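Local coordinates for protein ribonuclease VapC (Caulobacter crescentus, PDB 5K8J) that is the toxin of a toxin-antitoxin pair, a PIN-domain protein that probably cleaves RNA with the help of magnesium, at residues A2-A10 and L27-S37; A102-F112 and I120-W128. All blocks are in the same frame, centred on the assembly; numbering follows the deposited sequence. Where two conformers were deposited one is given.

Contact 1: residues A2-A10 and L27-S37; sequences AYVLDTNVA and LNGAILLSIIS
Thr7 OG1 lies 2.8 Å from Ser37 OG and also hydrogen-bonds to the carboxylate of Glu40. The two hydroxyls join the first turns of helices 7-15 and 35-45. A water extends the link: it accepts from Ser34 N and hydrogen-bonds to Ser37 OG. It also lies very close to Leu5 O, at the end of strand 3-5.

Strands 3-5 and 31-34 run parallel. Tyr3 uses both backbone polar atoms: its N donates to Ala30 O at 2.8 Å, and its O accepts from Leu32 N at 2.8 Å. Leu5 N then reaches Leu32 O at 3.2 Å. Leu27 CD2 sits almost over the centre of the Tyr3 ring, 3.9 Å from the centroid and 7° off the normal, a CH-pi contact. Tyr3 CG is anti to its own carbonyl carbon (chi1 -60°), which swings the ring over Leu27 and sets its edge against the Asn28-Gly29 peptide. Further along, Leu5 CD1 packs on Ile31 CG2 at 3.8 Å.

Asp6, a predicted magnesium ligand, directly follows strand 3-5. The backbone ladder before Asp6 and the Thr7 hydroxyl bonds after it probably help hold the chain on either side of this carboxylate.

Contact 2: residues A102-F112 and I120-W128; sequences ALAHRATFVTF and IPGLSLLAW
Val110 CG1 lies over the six-membered ring of Trp128 in the conformer described, 3.5 Å from its centroid and 14° off the normal. This CH-pi contact follows from the valine rotamer: CG1 is anti to the backbone N (chi1 179°) and extends toward the C-terminal residue. Arg23 adds a cation-pi contact to the same indole. The Phe112 ring turns its edge to the backbone C and CB of Trp128, with CD1 3.8 Å from Trp128 CB.

Strands 108-111 and 125-127 are parallel and closely paired. Phe109 N donates to Ser124 O at 2.8 Å, nearly straight at 178°. Leu126 N returns a bond to Phe109 O. Thr111 N then meets Leu126 O, and Trp128 N closes the ladder on Thr111 O at 2.9 Å. The backbone N of the last residue is thus bonded into the ladder, and in this conformer its ring also packs on Val110.

On one face of the sheet, Leu125 and Phe109 lie alongside each other. Leu125 CD2 touches both Thr111 CG2 (3.7 Å) and the edge of the Phe109 ring at CD1 (3.8 Å). On the face bearing Val110, Thr108 CG2 packs on Leu126 CG.

At the other end, Leu103 of helix 93-104 covers the type II turn from Ile120 to Leu123. Its CD1 meets Ile120 CG2 at 3.8 Å, and its CD2 lies against the carbonyl of Gly122. A water bridges Ala107 O and Ser124 N just before the strands pair.

Strand 125-127 is the outermost strand of the sheet on this side within the chain. The ladder places Thr111, whose OG1 hydrogen-bonds to Asp6 OD2 and so probably helps orient this predicted magnesium ligand.

How the contacts relate
From the N terminus, strand 3-5 leads into helix 7-15. After helix 18-26 the chain returns, and contact 1 closes this helical excursion by laying strand 31-34 beside the first strand. Helices 35-45, 49-65 and 73-86 and strand 68-69 follow. Helix 93-104 then brings the chain to strand 108-111, and contact 2 closes a short loop with the C-terminal strand. The two contacts are in series; neither nests in the other. They meet because strand 108-111 pairs with strand 3-5, with Val4 N bonded to Thr108 O. Together they span four neighbouring strands of the parallel PIN-domain sheet. Asp6 and Asn8 of contact 1 meet Phe109 and Phe112 of contact 2 near the predicted magnesium site.

Contact 1: residues A2-A10 and L27-S37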
loop_
_atom_site.group_PDB
_atom_site.type_symbol
_atom_site.label_atom_id
_atom_site.label_comp_id
_atom_site.label_asym_id
_atom_site.label_seq_id
_atom_site.Cartn_x
_atom_site.Cartn_y
_atom_site.Cartn_z
ATOM N N ALA B 2 21.061 3.284 10.075
ATOM C CA ALA B 2 20.299 3.053 11.307
ATOM C C ALA B 2 20.304 1.583 11.721
ATOM O O ALA B 2 20.511 0.697 10.900
ATOM C CB ALA B 2 18.876 3.533 11.149
ATOM N N TYR B 3 20.064 1.361 13.015
ATOM C CA TYR B 3 20.096 0.038 13.631
ATOM C C TYR B 3 18.811 -0.163 14.411
ATOM O O TYR B 3 18.349 0.753 15.094
ATOM C CB TYR B 3 21.297 -0.112 14.587
ATOM C CG TYR B 3 22.608 0.081 13.866
ATOM C CD1 TYR B 3 23.217 -0.974 13.222
ATOM C CD2 TYR B 3 23.201 1.330 13.799
ATOM C CE1 TYR B 3 24.397 -0.800 12.543
ATOM C CE2 TYR B 3 24.388 1.519 13.121
ATOM C CZ TYR B 3 24.983 0.446 12.497
ATOM O OH TYR B 3 26.158 0.598 11.786
ATOM N N VAL B 4 18.241 -1.355 14.302
ATOM C CA VAL B 4 17.174 -1.809 15.201
ATOM C C VAL B 4 17.771 -2.812 16.174
ATOM O O VAL B 4 18.371 -3.807 15.749
ATOM C CB VAL B 4 16.027 -2.450 14.413
ATOM C CG1 VAL B 4 14.981 -3.044 15.364
ATOM C CG2 VAL B 4 15.363 -1.432 13.511
ATOM N N LEU B 5 17.614 -2.572 17.482
ATOM C CA LEU B 5 18.135 -3.479 18.488
ATOM C C LEU B 5 17.143 -4.602 18.713
ATOM O O LEU B 5 15.960 -4.343 18.953
ATOM C CB LEU B 5 18.363 -2.755 19.821
ATOM C CG LEU B 5 19.330 -1.578 19.784
ATOM C CD1 LEU B 5 19.625 -1.046 21.233
ATOM C CD2 LEU B 5 20.646 -1.958 19.122
ATOM N N ASP B 6 17.617 -5.842 18.679
ATOM C CA ASP B 6 16.736 -6.939 19.068
ATOM C C ASP B 6 16.364 -6.801 20.542
ATOM O O ASP B 6 17.059 -6.167 21.340
ATOM C CB ASP B 6 17.405 -8.290 18.804
ATOM C CG ASP B 6 16.395 -9.468 18.716
ATOM O OD1 ASP B 6 15.150 -9.244 18.822
ATOM O OD2 ASP B 6 16.889 -10.611 18.516
ATOM N N THR B 7 15.261 -7.433 20.915
ATOM C CA THR B 7 14.792 -7.278 22.299
ATOM C C THR B 7 15.855 -7.673 23.319
ATOM O O THR B 7 16.005 -7.012 24.360
ATOM C CB THR B 7 13.532 -8.106 22.506
ATOM O OG1 THR B 7 12.537 -7.631 21.601
ATOM C CG2 THR B 7 13.040 -8.006 23.936
ATOM N N ASN B 8 16.562 -8.783 23.074
ATOM C CA ASN B 8 17.550 -9.275 24.034
ATOM C C ASN B 8 18.603 -8.213 24.283
ATOM O O ASN B 8 19.042 -8.005 25.417
ATOM C CB ASN B 8 18.209 -10.547 23.500
ATOM C CG ASN B 8 18.605 -10.414 21.974
ATOM O OD1 ASN B 8 18.889 -9.319 21.505
ATOM N ND2 ASN B 8 18.610 -11.516 21.230
ATOM N N VAL B 9 19.031 -7.531 23.216
ATOM C CA VAL B 9 20.015 -6.459 23.351
ATOM C C VAL B 9 19.456 -5.344 24.230
ATOM O O VAL B 9 20.149 -4.821 25.116
ATOM C CB VAL B 9 20.431 -5.926 21.961
ATOM C CG1 VAL B 9 21.405 -4.756 22.088
ATOM C CG2 VAL B 9 21.062 -7.033 21.121
ATOM N N ALA B 10 18.201 -4.942 23.975
ATOM C CA ALA B 10 17.582 -3.896 24.775
ATOM C C ALA B 10 17.422 -4.320 26.229
ATOM O O ALA B 10 17.546 -3.487 27.132
ATOM C CB ALA B 10 16.237 -3.509 24.179
ATOM N N LEU B 27 28.036 1.922 17.679
ATOM C CA LEU B 27 27.203 1.934 16.482
ATOM C C LEU B 27 27.215 3.328 15.855
ATOM O O LEU B 27 27.021 4.336 16.539
ATOM C CB LEU B 27 25.778 1.503 16.835
ATOM C CG LEU B 27 25.619 0.044 17.289
ATOM C CD1 LEU B 27 24.229 -0.265 17.775
ATOM C CD2 LEU B 27 25.976 -0.909 16.143
ATOM N N ASN B 28 27.476 3.388 14.554
ATOM C CA ASN B 28 27.544 4.664 13.843
ATOM C C ASN B 28 26.252 4.844 13.056
ATOM O O ASN B 28 26.172 4.593 11.848
ATOM C CB ASN B 28 28.765 4.716 12.931
ATOM C CG ASN B 28 28.978 6.102 12.325
ATOM O OD1 ASN B 28 28.327 7.073 12.723
ATOM N ND2 ASN B 28 29.901 6.202 11.371
ATOM N N GLY B 29 25.216 5.262 13.770
ATOM C CA GLY B 29 23.945 5.544 13.143
ATOM C C GLY B 29 22.852 5.666 14.183
ATOM O O GLY B 29 23.071 5.511 15.386
ATOM N N ALA B 30 21.657 5.950 13.683
ATOM C CA ALA B 30 20.491 6.042 14.550
ATOM C C ALA B 30 20.219 4.687 15.187
ATOM O O ALA B 30 20.307 3.645 14.528
ATOM C CB ALA B 30 19.265 6.480 13.751
ATOM N N ILE B 31 19.822 4.707 16.449
ATOM C CA ILE B 31 19.478 3.495 17.184
ATOM C C ILE B 31 17.983 3.504 17.462
ATOM O O ILE B 31 17.471 4.424 18.115
ATOM C CB ILE B 31 20.310 3.402 18.469
ATOM C CG1 ILE B 31 21.786 3.258 18.056
ATOM C CG2 ILE B 31 19.845 2.226 19.306
ATOM C CD1 ILE B 31 22.742 3.223 19.192
ATOM N N LEU B 32 17.289 2.490 16.965
ATOM C CA LEU B 32 15.832 2.441 16.960
ATOM C C LEU B 32 15.367 1.268 17.800
ATOM O O LEU B 32 16.000 0.218 17.815
ATOM C CB LEU B 32 15.289 2.284 15.535
ATOM C CG LEU B 32 15.896 3.180 14.458
ATOM C CD1 LEU B 32 15.250 2.881 13.104
ATOM C CD2 LEU B 32 15.738 4.656 14.800
ATOM N N LEU B 33 14.254 1.451 18.490
ATOM C CA LEU B 33 13.631 0.411 19.294
ATOM C C LEU B 33 12.264 0.075 18.701
ATOM O O LEU B 33 11.445 0.978 18.482
ATOM C CB LEU B 33 13.458 0.904 20.736
ATOM C CG LEU B 33 13.052 -0.160 21.747
ATOM C CD1 LEU B 33 14.163 -1.179 21.941
ATOM C CD2 LEU B 33 12.737 0.525 23.065
ATOM N N SER B 34 11.986 -1.216 18.526
ATOM C CA SER B 34 10.653 -1.651 18.104
ATOM C C SER B 34 9.649 -1.533 19.251
ATOM O O SER B 34 9.960 -1.859 20.396
ATOM C CB SER B 34 10.720 -3.097 17.661
ATOM O OG SER B 34 9.409 -3.603 17.546
ATOM N N ILE B 35 8.424 -1.098 18.929
ATOM C CA ILE B 35 7.336 -1.095 19.910
ATOM C C ILE B 35 7.087 -2.501 20.441
ATOM O O ILE B 35 6.607 -2.667 21.567
ATOM C CB ILE B 35 6.076 -0.489 19.275
ATOM C CG1 ILE B 35 5.014 -0.146 20.350
ATOM C CG2 ILE B 35 5.452 -1.425 18.244
ATOM C CD1 ILE B 35 5.292 1.086 21.075
ATOM N N ILE B 36 7.359 -3.524 19.639
ATOM C CA ILE B 36 7.194 -4.895 20.099
ATOM C C ILE B 36 8.201 -5.193 21.198
ATOM O O ILE B 36 7.863 -5.778 22.233
ATOM C CB ILE B 36 7.318 -5.900 18.927
ATOM C CG1 ILE B 36 6.340 -5.558 17.790
ATOM C CG2 ILE B 36 7.099 -7.299 19.438
ATOM C CD1 ILE B 36 4.869 -5.400 18.218
ATOM N N SER B 37 9.452 -4.748 21.028
ATOM C CA SER B 37 10.409 -4.839 22.121
ATOM C C SER B 37 9.949 -4.048 23.340
ATOM O O SER B 37 10.156 -4.486 24.484
ATOM C CB SER B 37 11.787 -4.330 21.679
ATOM O OG SER B 37 12.289 -5.037 20.564
HETATM O O HOH W 1 21.655 6.196 10.446
HETATM O O HOH W 2 13.743 -3.214 19.059
#

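Contact 2: residues A102-F112 and I120-W128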
loop_
_atom_site.group_PDB
_atom_site.type_symbol
_atom_site.label_atom_id
_atom_site.label_comp_id
_atom_site.label_asym_id
_atom_site.label_seq_id
_atom_site.Cartn_x
_atom_site.Cartn_y
_atom_site.Cartn_z
ATOM N N ALA B 102 12.716 -3.520 10.689
ATOM C CA ALA B 102 14.039 -3.149 10.207
ATOM C C ALA B 102 14.075 -3.101 8.685
ATOM O O ALA B 102 14.630 -2.168 8.091
ATOM C CB ALA B 102 15.058 -4.153 10.748
ATOM N N LEU B 103 13.505 -4.107 8.030
ATOM C CA LEU B 103 13.432 -4.095 6.573
ATOM C C LEU B 103 12.684 -2.886 6.053
ATOM O O LEU B 103 13.138 -2.220 5.120
ATOM C CB LEU B 103 12.766 -5.371 6.067
ATOM C CG LEU B 103 13.626 -6.633 6.207
ATOM C CD1 LEU B 103 12.785 -7.900 6.225
ATOM C CD2 LEU B 103 14.586 -6.706 5.068
ATOM N N ALA B 104 11.515 -2.604 6.614
ATOM C CA ALA B 104 10.725 -1.470 6.130
ATOM C C ALA B 104 11.462 -0.151 6.281
ATOM O O ALA B 104 11.279 0.764 5.474
ATOM C CB ALA B 104 9.419 -1.424 6.901
ATOM N N HIS B 105 12.282 -0.021 7.325
ATOM C CA HIS B 105 13.028 1.199 7.573
ATOM C C HIS B 105 14.485 1.113 7.147
ATOM O O HIS B 105 15.276 2.004 7.501
ATOM C CB HIS B 105 12.894 1.584 9.048
ATOM C CG HIS B 105 11.528 2.119 9.345
ATOM N ND1 HIS B 105 11.215 3.459 9.262
ATOM C CD2 HIS B 105 10.373 1.477 9.612
ATOM C CE1 HIS B 105 9.925 3.622 9.488
ATOM N NE2 HIS B 105 9.384 2.434 9.682
ATOM N N ARG B 106 14.842 0.112 6.340
ATOM C CA ARG B 106 16.168 0.027 5.728
ATOM C C ARG B 106 17.249 0.133 6.797
ATOM O O ARG B 106 18.257 0.840 6.632
ATOM C CB ARG B 106 16.348 1.104 4.652
ATOM C CG ARG B 106 15.316 1.054 3.525
ATOM C CD ARG B 106 15.228 -0.306 2.871
ATOM N NE ARG B 106 14.533 -0.287 1.571
ATOM C CZ ARG B 106 13.236 -0.533 1.380
ATOM N NH1 ARG B 106 12.429 -0.804 2.405
ATOM N NH2 ARG B 106 12.733 -0.501 0.143
ATOM N N ALA B 107 17.034 -0.584 7.904
ATOM C CA ALA B 107 17.916 -0.533 9.064
ATOM C C ALA B 107 18.585 -1.885 9.274
ATOM O O ALA B 107 18.013 -2.931 8.945
ATOM C CB ALA B 107 17.130 -0.158 10.320
ATOM N N THR B 108 19.787 -1.858 9.845
ATOM C CA THR B 108 20.492 -3.081 10.203
ATOM C C THR B 108 19.996 -3.601 11.543
ATOM O O THR B 108 19.782 -2.831 12.484
ATOM C CB THR B 108 21.984 -2.800 10.225
ATOM O OG1 THR B 108 22.410 -2.471 8.893
ATOM C CG2 THR B 108 22.808 -3.993 10.731
ATOM N N PHE B 109 19.757 -4.909 11.594
ATOM C CA PHE B 109 19.217 -5.601 12.763
ATOM C C PHE B 109 20.364 -6.168 13.597
ATOM O O PHE B 109 21.202 -6.935 13.091
ATOM C CB PHE B 109 18.252 -6.699 12.318
ATOM C CG PHE B 109 17.537 -7.371 13.439
ATOM C CD1 PHE B 109 17.875 -8.647 13.802
ATOM C CD2 PHE B 109 16.557 -6.718 14.152
ATOM C CE1 PHE B 109 17.227 -9.269 14.851
ATOM C CE2 PHE B 109 15.903 -7.357 15.199
ATOM C CZ PHE B 109 16.231 -8.616 15.534
ATOM N N VAL B 110 20.405 -5.798 14.878
ATOM C CA VAL B 110 21.478 -6.163 15.800
ATOM C C VAL B 110 20.943 -7.171 16.810
ATOM O O VAL B 110 19.960 -6.885 17.514
ATOM C CB VAL B 110 21.997 -4.925 16.535
ATOM C CG1 VAL B 110 23.088 -5.309 17.499
ATOM C CG2 VAL B 110 22.502 -3.902 15.542
ATOM N N THR B 111 21.569 -8.335 16.882
ATOM C CA THR B 111 20.974 -9.431 17.636
ATOM C C THR B 111 22.025 -10.373 18.200
ATOM O O THR B 111 23.130 -10.532 17.663
ATOM C CB THR B 111 19.972 -10.226 16.780
ATOM O OG1 THR B 111 19.401 -11.291 17.560
ATOM C CG2 THR B 111 20.633 -10.832 15.589
ATOM N N PHE B 112 21.681 -10.979 19.340
ATOM C CA PHE B 112 22.460 -12.098 19.852
ATOM C C PHE B 112 22.090 -13.434 19.221
ATOM O O PHE B 112 22.760 -14.433 19.498
ATOM C CB PHE B 112 22.232 -12.270 21.357
ATOM C CG PHE B 112 22.609 -11.098 22.194
ATOM C CD1 PHE B 112 23.761 -10.385 21.964
ATOM C CD2 PHE B 112 21.820 -10.762 23.279
ATOM C CE1 PHE B 112 24.095 -9.305 22.786
ATOM C CE2 PHE B 112 22.145 -9.695 24.092
ATOM C CZ PHE B 112 23.272 -8.965 23.842
ATOM N N ILE B 120 15.663 -14.892 6.410
ATOM C CA ILE B 120 14.942 -13.681 6.035
ATOM C C ILE B 120 15.674 -12.987 4.894
ATOM O O ILE B 120 16.725 -12.360 5.113
ATOM C CB ILE B 120 14.786 -12.743 7.238
ATOM C CG1 ILE B 120 13.982 -13.453 8.344
ATOM C CG2 ILE B 120 14.123 -11.438 6.837
ATOM C CD1 ILE B 120 13.903 -12.677 9.602
ATOM N N PRO B 121 15.178 -13.073 3.666
ATOM C CA PRO B 121 15.899 -12.441 2.557
ATOM C C PRO B 121 15.935 -10.935 2.709
ATOM O O PRO B 121 14.937 -10.308 3.052
ATOM C CB PRO B 121 15.083 -12.842 1.317
ATOM C CG PRO B 121 14.298 -14.053 1.736
ATOM C CD PRO B 121 13.999 -13.831 3.204
ATOM N N GLY B 122 17.095 -10.351 2.394
ATOM C CA GLY B 122 17.217 -8.923 2.324
ATOM C C GLY B 122 17.589 -8.252 3.623
ATOM O O GLY B 122 17.825 -7.040 3.624
ATOM N N LEU B 123 17.631 -8.986 4.720
ATOM C CA LEU B 123 17.867 -8.379 6.020
ATOM C C LEU B 123 19.364 -8.159 6.229
ATOM O O LEU B 123 20.170 -9.078 6.026
ATOM C CB LEU B 123 17.342 -9.289 7.118
ATOM C CG LEU B 123 17.473 -8.783 8.546
ATOM C CD1 LEU B 123 16.569 -7.609 8.820
ATOM C CD2 LEU B 123 17.179 -9.896 9.509
ATOM N N SER B 124 19.745 -6.945 6.615
ATOM C CA SER B 124 21.118 -6.681 7.047
ATOM C C SER B 124 21.209 -6.961 8.534
ATOM O O SER B 124 20.386 -6.467 9.299
ATOM C CB SER B 124 21.529 -5.236 6.773
ATOM O OG SER B 124 21.701 -5.063 5.370
ATOM N N LEU B 125 22.174 -7.779 8.922
ATOM C CA LEU B 125 22.262 -8.349 10.266
ATOM C C LEU B 125 23.647 -8.144 10.850
ATOM O O LEU B 125 24.646 -8.317 10.159
ATOM C CB LEU B 125 22.022 -9.854 10.211
ATOM C CG LEU B 125 20.744 -10.607 10.431
ATOM C CD1 LEU B 125 20.939 -12.032 9.915
ATOM C CD2 LEU B 125 20.486 -10.627 11.875
ATOM N N LEU B 126 23.707 -7.787 12.129
ATOM C CA LEU B 126 24.951 -7.767 12.871
ATOM C C LEU B 126 24.770 -8.667 14.075
ATOM O O LEU B 126 23.825 -8.485 14.853
ATOM C CB LEU B 126 25.322 -6.366 13.352
ATOM C CG LEU B 126 25.953 -5.366 12.409
ATOM C CD1 LEU B 126 26.164 -4.093 13.219
ATOM C CD2 LEU B 126 27.262 -5.930 11.886
ATOM N N ALA B 127 25.668 -9.627 14.213
ATOM C CA ALA B 127 25.643 -10.581 15.304
ATOM C C ALA B 127 26.525 -10.082 16.426
ATOM O O ALA B 127 27.713 -9.793 16.246
ATOM C CB ALA B 127 26.142 -11.947 14.835
ATOM N N TRP B 128 25.929 -9.984 17.601
ATOM C CA TRP B 128 26.661 -9.636 18.799
ATOM C C TRP B 128 26.756 -10.864 19.699
ATOM O O TRP B 128 27.419 -10.823 20.736
ATOM C CB TRP B 128 25.954 -8.485 19.510
ATOM C CG TRP B 128 26.259 -7.124 18.966
ATOM C CD1 TRP B 128 27.020 -6.804 17.867
ATOM C CD2 TRP B 128 25.834 -5.881 19.533
ATOM N NE1 TRP B 128 27.078 -5.429 17.719
ATOM C CE2 TRP B 128 26.363 -4.844 18.732
ATOM C CE3 TRP B 128 25.060 -5.545 20.644
ATOM C CZ2 TRP B 128 26.131 -3.498 19.014
ATOM C CZ3 TRP B 128 24.829 -4.217 20.914
ATOM C CH2 TRP B 128 25.356 -3.209 20.110
HETATM O O HOH W 3 17.826 -4.759 6.864
#